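Local coordinates for mediator of RNA polymerase II transcription subunit 18 (Schizosaccharomyces pombe, PDB 3C0T), which serves as a Mediator subunit, a transcriptional coactivator that helps convey signals from gene-specific regulators to the basal RNA polymerase II machinery, at residues S121-I126 against Q148-K153. Sequence-based numbering, arbitrary orientation.
Sequences SHEYII and QQRSIK
A type II beta turn, Gln148 to Ser151, is pinned to a strand of the Med18 beta-sheet by one buried carboxylate, that of Glu123, which takes both the backbone and the side chain of Arg150. The turn itself is closed by Ser151 N bonding to Gln148 O at 2.9 Å. Its Arg150 N-H goes to Glu123: N to OE2 is 2.7 Å and nearly straight (167°), received on the syn lone pair. The other oxygen, OE1, accepts from the guanidinium. Arg150 NE lies 2.8 Å from Glu123 OE1 in a salt bridge, and NH2 adds a more bent bond to the same oxygen at 3.0 Å. OE1 sits in the guanidinium plane, at its edge, while the carboxylate plane is turned 55° from it. Although the CB of Arg150 starts off away from the strand, bends at chi2 and chi3 fold the chain back onto Glu123, whose own chain runs extended beyond CG. Gln149 crosses Glu123 at about a right angle, its CG 3.5 Å from OE2. With three donors on its two oxygens, the carboxylate is held against rotation, and the arginine charge probably favours its ionised form. A glutamine in its place would probably leave the Arg150 guanidinium without its countercharge and the turn less firmly tied. Farther along, Ile125 CD1 only grazes Ser151 O at 4.3 Å. Ser151 OG receives Lys153 N in an ST turn as the loop moves on. Strand 118-133 lies between strands 27-41 and 136-146, and Glu123 touches Phe35 of the first and Pro146 of the second; the loop itself links strand 136-146 to strand 156-158, and Trp72 NE1 bonds to Arg150 O.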
ATOM      1  N   SER A 121     -16.625  -2.442  -2.558  1.00 51.68           N
ATOM      2  CA  SER A 121     -16.189  -1.712  -3.742  1.00 51.27           C
ATOM      3  C   SER A 121     -15.264  -2.599  -4.580  1.00 51.76           C
ATOM      4  O   SER A 121     -15.622  -3.030  -5.678  1.00 51.91           O
ATOM      5  CB  SER A 121     -15.449  -0.434  -3.344  1.00 51.45           C
ATOM      6  OG  SER A 121     -14.914   0.210  -4.491  1.00 51.18           O
ATOM      7  N   HIS A 122     -14.074  -2.874  -4.051  1.00 50.82           N
ATOM      8  CA  HIS A 122     -13.100  -3.713  -4.749  1.00 48.27           C
ATOM      9  C   HIS A 122     -12.140  -4.370  -3.765  1.00 47.62           C
ATOM     10  O   HIS A 122     -12.132  -4.051  -2.573  1.00 47.02           O
ATOM     11  CB  HIS A 122     -12.299  -2.880  -5.750  1.00 46.03           C
ATOM     12  CG  HIS A 122     -11.613  -1.697  -5.139  1.00 46.46           C
ATOM     13  ND1 HIS A 122     -12.305  -0.615  -4.633  1.00 46.71           N
ATOM     14  CD2 HIS A 122     -10.300  -1.424  -4.949  1.00 45.05           C
ATOM     15  CE1 HIS A 122     -11.447   0.272  -4.161  1.00 43.51           C
ATOM     16  NE2 HIS A 122     -10.225  -0.194  -4.340  1.00 43.88           N
ATOM     17  N   GLU A 123     -11.336  -5.296  -4.272  1.00 46.25           N
ATOM     18  CA  GLU A 123     -10.365  -5.990  -3.447  1.00 46.11           C
ATOM     19  C   GLU A 123      -9.133  -6.334  -4.265  1.00 45.68           C
ATOM     20  O   GLU A 123      -9.191  -6.433  -5.493  1.00 45.14           O
ATOM     21  CB  GLU A 123     -10.962  -7.276  -2.878  1.00 46.90           C
ATOM     22  CG  GLU A 123     -11.350  -8.305  -3.938  1.00 48.08           C
ATOM     23  CD  GLU A 123     -11.841  -9.602  -3.327  1.00 46.74           C
ATOM     24  OE1 GLU A 123     -12.430  -9.553  -2.230  1.00 49.92           O
ATOM     25  OE2 GLU A 123     -11.651 -10.669  -3.943  1.00 50.74           O
ATOM     26  N   TYR A 124      -8.013  -6.507  -3.576  1.00 42.48           N
ATOM     27  CA  TYR A 124      -6.774  -6.870  -4.243  1.00 41.99           C
ATOM     28  C   TYR A 124      -5.799  -7.455  -3.242  1.00 41.51           C
ATOM     29  O   TYR A 124      -6.044  -7.465  -2.030  1.00 41.02           O
ATOM     30  CB  TYR A 124      -6.136  -5.659  -4.958  1.00 39.96           C
ATOM     31  CG  TYR A 124      -5.950  -4.445  -4.084  1.00 38.44           C
ATOM     32  CD1 TYR A 124      -6.995  -3.551  -3.880  1.00 36.98           C
ATOM     33  CD2 TYR A 124      -4.737  -4.210  -3.427  1.00 39.65           C
ATOM     34  CE1 TYR A 124      -6.847  -2.451  -3.042  1.00 37.83           C
ATOM     35  CE2 TYR A 124      -4.571  -3.112  -2.588  1.00 37.94           C
ATOM     36  CZ  TYR A 124      -5.634  -2.234  -2.399  1.00 39.72           C
ATOM     37  OH  TYR A 124      -5.486  -1.137  -1.580  1.00 36.91           O
ATOM     38  N   ILE A 125      -4.690  -7.949  -3.766  1.00 40.54           N
ATOM     39  CA  ILE A 125      -3.664  -8.565  -2.954  1.00 40.49           C
ATOM     40  C   ILE A 125      -2.340  -7.835  -3.148  1.00 40.24           C
ATOM     41  O   ILE A 125      -2.017  -7.410  -4.258  1.00 39.73           O
ATOM     42  CB  ILE A 125      -3.515 -10.054  -3.343  1.00 41.76           C
ATOM     43  CG1 ILE A 125      -4.717 -10.837  -2.807  1.00 42.45           C
ATOM     44  CG2 ILE A 125      -2.190 -10.615  -2.825  1.00 42.48           C
ATOM     45  CD1 ILE A 125      -4.758 -12.291  -3.245  1.00 45.26           C
ATOM     46  N   ILE A 126      -1.598  -7.657  -2.059  1.00 39.80           N
ATOM     47  CA  ILE A 126      -0.299  -7.002  -2.130  1.00 39.14           C
ATOM     48  C   ILE A 126       0.777  -8.041  -1.840  1.00 41.63           C
ATOM     49  O   ILE A 126       0.746  -8.733  -0.810  1.00 41.23           O
ATOM     50  CB  ILE A 126      -0.137  -5.845  -1.108  1.00 39.40           C
ATOM     51  CG1 ILE A 126      -1.111  -4.701  -1.425  1.00 39.18           C
ATOM     52  CG2 ILE A 126       1.293  -5.308  -1.164  1.00 36.79           C
ATOM     53  CD1 ILE A 126      -0.993  -4.159  -2.842  1.00 41.14           C
ATOM     54  N   GLN A 148     -10.220 -15.877  -7.524  1.00 60.88           N
ATOM     55  CA  GLN A 148     -11.609 -16.061  -7.104  1.00 61.87           C
ATOM     56  C   GLN A 148     -11.867 -15.026  -6.002  1.00 60.28           C
ATOM     57  O   GLN A 148     -11.060 -14.888  -5.082  1.00 58.58           O
ATOM     58  CB  GLN A 148     -11.807 -17.469  -6.539  1.00 66.42           C
ATOM     59  CG  GLN A 148     -13.158 -18.092  -6.841  1.00 71.87           C
ATOM     60  CD  GLN A 148     -13.234 -18.643  -8.258  1.00 76.38           C
ATOM     61  OE1 GLN A 148     -13.057 -17.910  -9.237  1.00 77.61           O
ATOM     62  NE2 GLN A 148     -13.494 -19.944  -8.373  1.00 78.22           N
ATOM     63  N   GLN A 149     -12.980 -14.306  -6.079  1.00 58.70           N
ATOM     64  CA  GLN A 149     -13.261 -13.293  -5.073  1.00 59.88           C
ATOM     65  C   GLN A 149     -13.145 -13.800  -3.631  1.00 59.40           C
ATOM     66  O   GLN A 149     -13.682 -14.847  -3.287  1.00 59.70           O
ATOM     67  CB  GLN A 149     -14.643 -12.677  -5.301  1.00 60.95           C
ATOM     68  CG  GLN A 149     -14.978 -11.577  -4.302  1.00 62.39           C
ATOM     69  CD  GLN A 149     -16.122 -10.689  -4.760  1.00 65.12           C
ATOM     70  OE1 GLN A 149     -16.014  -9.987  -5.767  1.00 65.91           O
ATOM     71  NE2 GLN A 149     -17.226 -10.715  -4.018  1.00 64.39           N
ATOM     72  N   ARG A 150     -12.427 -13.038  -2.803  1.00 57.80           N
ATOM     73  CA  ARG A 150     -12.203 -13.347  -1.391  1.00 56.26           C
ATOM     74  C   ARG A 150     -11.479 -14.674  -1.182  1.00 57.33           C
ATOM     75  O   ARG A 150     -11.622 -15.318  -0.136  1.00 58.27           O
ATOM     76  CB  ARG A 150     -13.533 -13.345  -0.625  1.00 56.07           C
ATOM     77  CG  ARG A 150     -13.426 -12.956   0.863  1.00 57.08           C
ATOM     78  CD  ARG A 150     -12.731 -11.599   1.064  1.00 54.46           C
ATOM     79  NE  ARG A 150     -13.284 -10.576   0.181  1.00 54.26           N
ATOM     80  CZ  ARG A 150     -14.439  -9.949   0.377  1.00 54.16           C
ATOM     81  NH1 ARG A 150     -15.181 -10.226   1.443  1.00 51.66           N
ATOM     82  NH2 ARG A 150     -14.860  -9.054  -0.504  1.00 52.57           N
ATOM     83  N   SER A 151     -10.686 -15.074  -2.174  1.00 56.30           N
ATOM     84  CA  SER A 151      -9.931 -16.319  -2.097  1.00 56.08           C
ATOM     85  C   SER A 151      -8.435 -16.070  -1.915  1.00 56.99           C
ATOM     86  O   SER A 151      -7.851 -15.209  -2.568  1.00 56.98           O
ATOM     87  CB  SER A 151     -10.159 -17.152  -3.363  1.00 55.18           C
ATOM     88  OG  SER A 151      -9.348 -18.317  -3.364  1.00 56.87           O
ATOM     89  N   ILE A 152      -7.816 -16.830  -1.018  1.00 58.66           N
ATOM     90  CA  ILE A 152      -6.388 -16.705  -0.768  1.00 58.53           C
ATOM     91  C   ILE A 152      -5.661 -17.896  -1.387  1.00 60.79           C
ATOM     92  O   ILE A 152      -4.465 -18.094  -1.160  1.00 62.37           O
ATOM     93  CB  ILE A 152      -6.081 -16.662   0.735  1.00 56.91           C
ATOM     94  CG1 ILE A 152      -6.635 -17.914   1.418  1.00 56.35           C
ATOM     95  CG2 ILE A 152      -6.671 -15.405   1.344  1.00 55.86           C
ATOM     96  CD1 ILE A 152      -6.315 -18.001   2.895  1.00 54.05           C
ATOM     97  N   LYS A 153      -6.386 -18.694  -2.165  1.00 61.37           N
ATOM     98  CA  LYS A 153      -5.781 -19.849  -2.815  1.00 63.71           C
ATOM     99  C   LYS A 153      -5.144 -19.426  -4.134  1.00 62.80           C
ATOM    100  O   LYS A 153      -5.811 -18.855  -5.006  1.00 61.95           O
ATOM    101  CB  LYS A 153      -6.827 -20.946  -3.083  1.00 65.04           C
ATOM    102  CG  LYS A 153      -7.484 -21.510  -1.827  1.00 69.76           C
ATOM    103  CD  LYS A 153      -8.281 -22.783  -2.107  1.00 72.99           C
ATOM    104  CE  LYS A 153      -9.337 -22.576  -3.189  1.00 74.96           C
ATOM    105  NZ  LYS A 153     -10.298 -21.484  -2.848  1.00 77.27           N
TER